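Local coordinates for DotI (Legionella pneumophila, PDB 3WZ4), which is an inner-membrane protein, of unknown biochemical role, in a complex essential for type IVB secretion, represented here by its periplasmic domain, at residues 23-26 / 27-30; 43-46 / 47-50; 32-35 / 36-39. All coordinates share one frame; numbering follows the deposited sequence. Where two conformers were deposited one is given.

Interaction 1 (23-26 / 27-30)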
# COMPACT_ATOMS: atom_id res chain seq x y z
N THR A 23 -6.49 3.83 4.20
CA THR A 23 -7.69 3.65 5.00
C THR A 23 -7.37 3.85 6.48
O THR A 23 -7.05 2.90 7.19
CB THR A 23 -8.32 2.25 4.78
OG1 THR A 23 -8.55 2.04 3.38
CG2 THR A 23 -9.64 2.12 5.53
N TYR A 24 -7.44 5.10 6.93
CA TYR A 24 -7.13 5.45 8.31
C TYR A 24 -7.70 6.82 8.66
O TYR A 24 -8.31 7.48 7.81
CB TYR A 24 -5.62 5.44 8.54
CG TYR A 24 -4.88 6.54 7.81
CD1 TYR A 24 -4.49 6.39 6.49
CD2 TYR A 24 -4.57 7.73 8.45
CE1 TYR A 24 -3.82 7.40 5.82
CE2 TYR A 24 -3.90 8.75 7.79
CZ TYR A 24 -3.52 8.58 6.48
OH TYR A 24 -2.85 9.59 5.82
N ASN A 25 -7.51 7.26 9.90
CA ASN A 25 -8.03 8.55 10.33
C ASN A 25 -7.27 9.14 11.52
O ASN A 25 -6.37 8.50 12.06
CB ASN A 25 -9.53 8.46 10.67
CG ASN A 25 -9.82 7.44 11.75
OD1 ASN A 25 -9.47 7.64 12.92
ND2 ASN A 25 -10.47 6.34 11.38
N PHE A 26 -7.64 10.36 11.91
CA PHE A 26 -6.93 11.09 12.96
C PHE A 26 -6.93 10.36 14.30
O PHE A 26 -6.09 10.64 15.16
CB PHE A 26 -7.46 12.52 13.10
CG PHE A 26 -8.88 12.61 13.60
CD1 PHE A 26 -9.95 12.39 12.75
CD2 PHE A 26 -9.14 12.94 14.93
CE1 PHE A 26 -11.25 12.48 13.21
CE2 PHE A 26 -10.44 13.03 15.39
CZ PHE A 26 -11.50 12.80 14.53
N VAL A 27 -7.85 9.42 14.47
CA VAL A 27 -7.93 8.68 15.73
C VAL A 27 -7.14 7.37 15.70
O VAL A 27 -6.33 7.12 16.60
CB VAL A 27 -9.39 8.39 16.11
CG1 VAL A 27 -9.46 7.64 17.44
CG2 VAL A 27 -10.19 9.67 16.17
N ASN A 28 -7.36 6.55 14.68
CA ASN A 28 -6.81 5.20 14.66
C ASN A 28 -5.49 5.01 13.91
O ASN A 28 -5.01 3.89 13.77
CB ASN A 28 -7.85 4.20 14.12
CG ASN A 28 -8.05 4.32 12.62
OD1 ASN A 28 -7.36 5.08 11.94
ND2 ASN A 28 -9.01 3.56 12.09
N TYR A 29 -4.89 6.11 13.45
CA TYR A 29 -3.72 6.02 12.56
C TYR A 29 -2.60 5.09 13.06
O TYR A 29 -1.99 4.39 12.26
CB TYR A 29 -3.17 7.41 12.23
CG TYR A 29 -2.58 8.14 13.41
CD1 TYR A 29 -3.36 8.96 14.22
CD2 TYR A 29 -1.23 8.01 13.72
CE1 TYR A 29 -2.82 9.63 15.29
CE2 TYR A 29 -0.68 8.68 14.80
CZ TYR A 29 -1.48 9.49 15.58
OH TYR A 29 -0.94 10.15 16.65
N ARG A 30 -2.33 5.10 14.36
CA ARG A 30 -1.25 4.27 14.90
C ARG A 30 -1.56 2.77 14.81
O ARG A 30 -0.69 1.97 14.47
CB ARG A 30 -0.92 4.68 16.33
CG ARG A 30 0.30 3.97 16.91
CD ARG A 30 0.62 4.47 18.31
NE ARG A 30 1.60 3.62 18.99
CZ ARG A 30 2.90 3.90 19.09
NH1 ARG A 30 3.40 5.00 18.54
NH2 ARG A 30 3.71 3.07 19.73
O HOH W 1 -9.67 2.65 9.06

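Interaction 2 (43-46 / 47-50)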
# COMPACT_ATOMS: atom_id res chain seq x y z
N GLU A 43 12.83 -4.64 4.14
CA GLU A 43 13.22 -3.40 3.45
C GLU A 43 12.01 -2.59 2.98
O GLU A 43 12.08 -1.37 2.87
CB GLU A 43 14.16 -3.70 2.28
CG GLU A 43 13.51 -4.42 1.11
CD GLU A 43 13.34 -5.91 1.35
OE1 GLU A 43 13.80 -6.40 2.41
OE2 GLU A 43 12.76 -6.58 0.47
N GLY A 44 10.91 -3.28 2.71
CA GLY A 44 9.69 -2.61 2.27
C GLY A 44 9.10 -1.76 3.38
O GLY A 44 8.61 -0.65 3.13
N TRP A 45 9.15 -2.27 4.60
CA TRP A 45 8.61 -1.57 5.76
C TRP A 45 9.41 -0.30 6.05
O TRP A 45 8.85 0.73 6.40
CB TRP A 45 8.59 -2.50 6.97
CG TRP A 45 7.98 -1.90 8.21
CD1 TRP A 45 8.58 -1.74 9.43
CD2 TRP A 45 6.64 -1.40 8.36
NE1 TRP A 45 7.71 -1.16 10.32
CE2 TRP A 45 6.51 -0.94 9.69
CE3 TRP A 45 5.55 -1.28 7.49
CZ2 TRP A 45 5.33 -0.38 10.17
CZ3 TRP A 45 4.38 -0.73 7.98
CH2 TRP A 45 4.28 -0.28 9.30
N ASP A 46 10.73 -0.39 5.91
CA ASP A 46 11.59 0.77 6.10
C ASP A 46 11.28 1.87 5.08
O ASP A 46 11.17 3.04 5.43
CB ASP A 46 13.06 0.38 6.00
CG ASP A 46 13.53 -0.44 7.19
OD1 ASP A 46 12.86 -0.40 8.25
OD2 ASP A 46 14.56 -1.13 7.07
N GLN A 47 11.13 1.48 3.82
CA GLN A 47 10.85 2.42 2.75
C GLN A 47 9.46 3.03 2.90
O GLN A 47 9.27 4.23 2.69
CB GLN A 47 11.00 1.74 1.39
CG GLN A 47 10.81 2.67 0.19
CD GLN A 47 9.40 2.63 -0.36
OE1 GLN A 47 8.71 1.61 -0.27
NE2 GLN A 47 8.95 3.74 -0.92
N PHE A 48 8.49 2.20 3.27
CA PHE A 48 7.13 2.67 3.48
C PHE A 48 7.06 3.67 4.63
O PHE A 48 6.40 4.70 4.54
CB PHE A 48 6.19 1.50 3.73
CG PHE A 48 4.76 1.90 4.00
CD1 PHE A 48 3.94 2.31 2.97
CD2 PHE A 48 4.25 1.85 5.29
CE1 PHE A 48 2.62 2.67 3.21
CE2 PHE A 48 2.94 2.21 5.54
CZ PHE A 48 2.12 2.62 4.50
N LEU A 49 7.76 3.36 5.72
CA LEU A 49 7.82 4.27 6.86
C LEU A 49 8.51 5.58 6.48
O LEU A 49 8.08 6.65 6.89
CB LEU A 49 8.56 3.62 8.04
CG LEU A 49 7.77 2.59 8.84
CD1 LEU A 49 8.63 1.98 9.93
CD2 LEU A 49 6.51 3.21 9.43
N GLY A 50 9.58 5.48 5.69
CA GLY A 50 10.30 6.65 5.23
C GLY A 50 9.44 7.54 4.35
O GLY A 50 9.51 8.77 4.42
O HOH W 2 7.57 -0.62 0.71

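Interaction 3 (32-35 / 36-39)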
# COMPACT_ATOMS: atom_id res chain seq x y z
N GLU A 32 -3.86 1.36 12.73
CA GLU A 32 -3.92 1.04 11.31
C GLU A 32 -2.52 0.97 10.71
O GLU A 32 -2.21 0.04 9.97
CB GLU A 32 -4.78 2.06 10.56
CG GLU A 32 -6.26 1.94 10.86
CD GLU A 32 -6.85 0.63 10.36
OE1 GLU A 32 -6.81 0.39 9.14
OE2 GLU A 32 -7.35 -0.15 11.20
N LEU A 33 -1.69 1.96 11.02
CA LEU A 33 -0.30 1.95 10.60
C LEU A 33 0.33 0.59 10.87
O LEU A 33 0.83 -0.07 9.96
CB LEU A 33 0.51 3.01 11.34
CG LEU A 33 2.02 2.73 11.41
CD1 LEU A 33 2.65 2.79 10.02
CD2 LEU A 33 2.74 3.69 12.36
N GLN A 34 0.29 0.20 12.13
CA GLN A 34 0.97 -1.02 12.54
C GLN A 34 0.32 -2.29 11.98
O GLN A 34 1.03 -3.26 11.70
CB GLN A 34 1.13 -1.10 14.05
CG GLN A 34 2.33 -1.92 14.47
CD GLN A 34 3.52 -1.68 13.56
OE1 GLN A 34 4.09 -0.59 13.54
NE2 GLN A 34 3.91 -2.70 12.81
N ALA A 35 -1.00 -2.28 11.80
CA ALA A 35 -1.70 -3.44 11.27
C ALA A 35 -1.26 -3.78 9.86
O ALA A 35 -1.50 -4.88 9.37
CB ALA A 35 -3.21 -3.24 11.33
N SER A 36 -0.60 -2.83 9.20
CA SER A 36 -0.22 -3.02 7.80
C SER A 36 1.20 -3.55 7.62
O SER A 36 1.59 -3.92 6.52
CB SER A 36 -0.38 -1.72 7.02
OG SER A 36 0.59 -0.77 7.44
N SER A 37 1.98 -3.57 8.70
CA SER A 37 3.38 -3.99 8.62
C SER A 37 3.54 -5.40 8.04
O SER A 37 4.56 -5.72 7.44
CB SER A 37 4.06 -3.91 9.99
OG SER A 37 3.63 -4.95 10.85
N GLY A 38 2.51 -6.22 8.21
CA GLY A 38 2.54 -7.59 7.72
C GLY A 38 2.55 -7.69 6.21
O GLY A 38 2.99 -8.70 5.66
N PHE A 39 2.06 -6.65 5.53
CA PHE A 39 2.06 -6.61 4.08
C PHE A 39 3.47 -6.42 3.53
O PHE A 39 3.74 -6.71 2.36
CB PHE A 39 1.19 -5.47 3.56
CG PHE A 39 -0.29 -5.68 3.76
CD1 PHE A 39 -0.93 -6.76 3.17
CD2 PHE A 39 -1.04 -4.79 4.51
CE1 PHE A 39 -2.29 -6.95 3.34
CE2 PHE A 39 -2.40 -4.98 4.69
CZ PHE A 39 -3.02 -6.06 4.10
O HOH W 3 1.26 -5.83 12.49
O HOH W 4 0.46 -7.30 10.09

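Interaction 1 (23-26 / 27-30)
Asn25 and Asn28 reach for each other across an Asx turn that carries the chain from the short edge strand 24-25 into helix 29-35, in a periplasmic domain whose family belongs to the NTF2 clan. The two side chains cross at about a right angle, yet their amide planes are only 20° apart, and the flat groups lie close, Asn25 CG 3.4 Å from Asn28 OD1. Asn25 turns its CG into the position between backbone N and carbonyl carbon (chi1 59°), and this directs OD1 forward to the next turn of chain. Asn25 OD1 takes two backbone donors: Val27 N at 2.9 Å lies in the carbonyl plane on a lone pair, while Asn28 N at 3.0 Å comes from above that plane. Asn28 answers with its own carbonyl. Although it stands at the N-cap, its side chain makes no capping bond and is directed back to Asn25 N, which gives its hydrogen to Asn28 OD1 at 3.0 Å. A weak bond from Tyr29 N to Asn25 O completes the backbone side of the turn.

Phe26 and Val27 lie side by side, pointing the same way, and Val27 CG2 sits over one face of the Phe26 ring in a CH-pi contact. Tyr29 presents its ring edge to the backbone of the turn, Tyr29 CD1 standing 3.3 Å from Phe26 O, while its hydroxyl goes on to Lys62. Tyr24 touches the CB of Tyr29 obliquely with CD2 and leans on helix 57-63 through Asn57 and Val61. Asn28 ND2 donates to a water 3.2 Å away, and that water in turn makes a weak bond to Thr23 O.

Interaction 2 (43-46 / 47-50)
Trp45 lays its indole forward along helix 42-54 so that Leu49, one turn later, comes up over a face. Its CB leads away from the following turn, but CG stands anti to the backbone N (chi1 -177°), and from there the ring swings over residues 48 and 49. On the pyrrole side Trp45 CD1 and then NE1 meet the CD1 branch of Leu49, with Trp45 NE1 the closer at 3.3 Å. Trp45 CE2 is 3.6 Å from Leu49 CD1. This is a CH-pi contact: Leu49 CD1 lies 3.7 Å from the centroid of the five-membered ring, 28° off its normal. Farther out, CZ2 and CH2 pass to the other methyl, Leu49 CD2. On the benzene side Trp45 CZ3 is 3.7 Å from Phe48 CD2, with CE3 behind it. The two rings are near parallel, planes at 25°, but slid so far apart that they barely overlap.

Beneath them the helix runs on regular bonds, such as Leu49 N to Trp45 O at 2.9 Å. On another side a water donates to both Gly44 O and Gln47 OE1, an oxygen that also accepts from Phe134 N.

The indole itself packs against Leu33 and Gln34 of helix 29-35 and the loop at Ser36 and Ser37, while Phe48 stacks with Phe40 and meets Phe134 of strand 129-138 edge-to-face.

Interaction 3 (32-35 / 36-39)
Leu33 O is gripped twice by one serine: Ser36 OG donates to Leu33 O at 2.6 Å and Ser36 N at 3.2 Å. The two donors arrive differently. Ser36 OG lies 21° out of the carbonyl plane, whereas Ser36 N stands well above it. A chi1 of 69° places OG beside Ser36 N, and both reach Leu33 O, the familiar bond of a serine hydroxyl to a carbonyl of the preceding helical turn.

The Ser36 N to Leu33 O bond spans i to i+3, the 3-10 pattern, while a weak bond from Ser36 N to Glu32 O is what remains of alpha-helical bonding as helix 29-35 gives way to the loop before helix 42-54. The 3-10 pattern recurs where Ser37 N donates to Gln34 O at 3.2 Å and Phe39 N to Ser36 O at 2.9 Å. It is broken at Gly38, where a water donates to Ala35 O and takes a weak bond from Gly38 N. Another water donates to Gln34 O at 2.7 Å and also bonds to Ser37 OG. Past this turn the ring of Phe39 meets Trp13 of helix 7-21, and its backbone bonds to Ile131 of strand 129-138.

Following the chain from the N terminus, interaction 1 comes first and closes the tight turn from edge strand 24-25 into helix 29-35. Interaction 3 follows at the far end of that helix, where the chain leaves for the loop, and interaction 2 lies wholly within helix 42-54. The three run in series, none nesting in or crossing another. Interactions 1 and 3 share helix 29-35 and touch where Tyr24 CB packs on Glu32 CB. Interactions 3 and 2 meet through the indole of Trp45, where Trp45 CH2 lies 3.5 Å from Leu33 O, joining the two successive helices. Interactions 1 and 2 do not touch, their nearest atoms being about 8 Å apart.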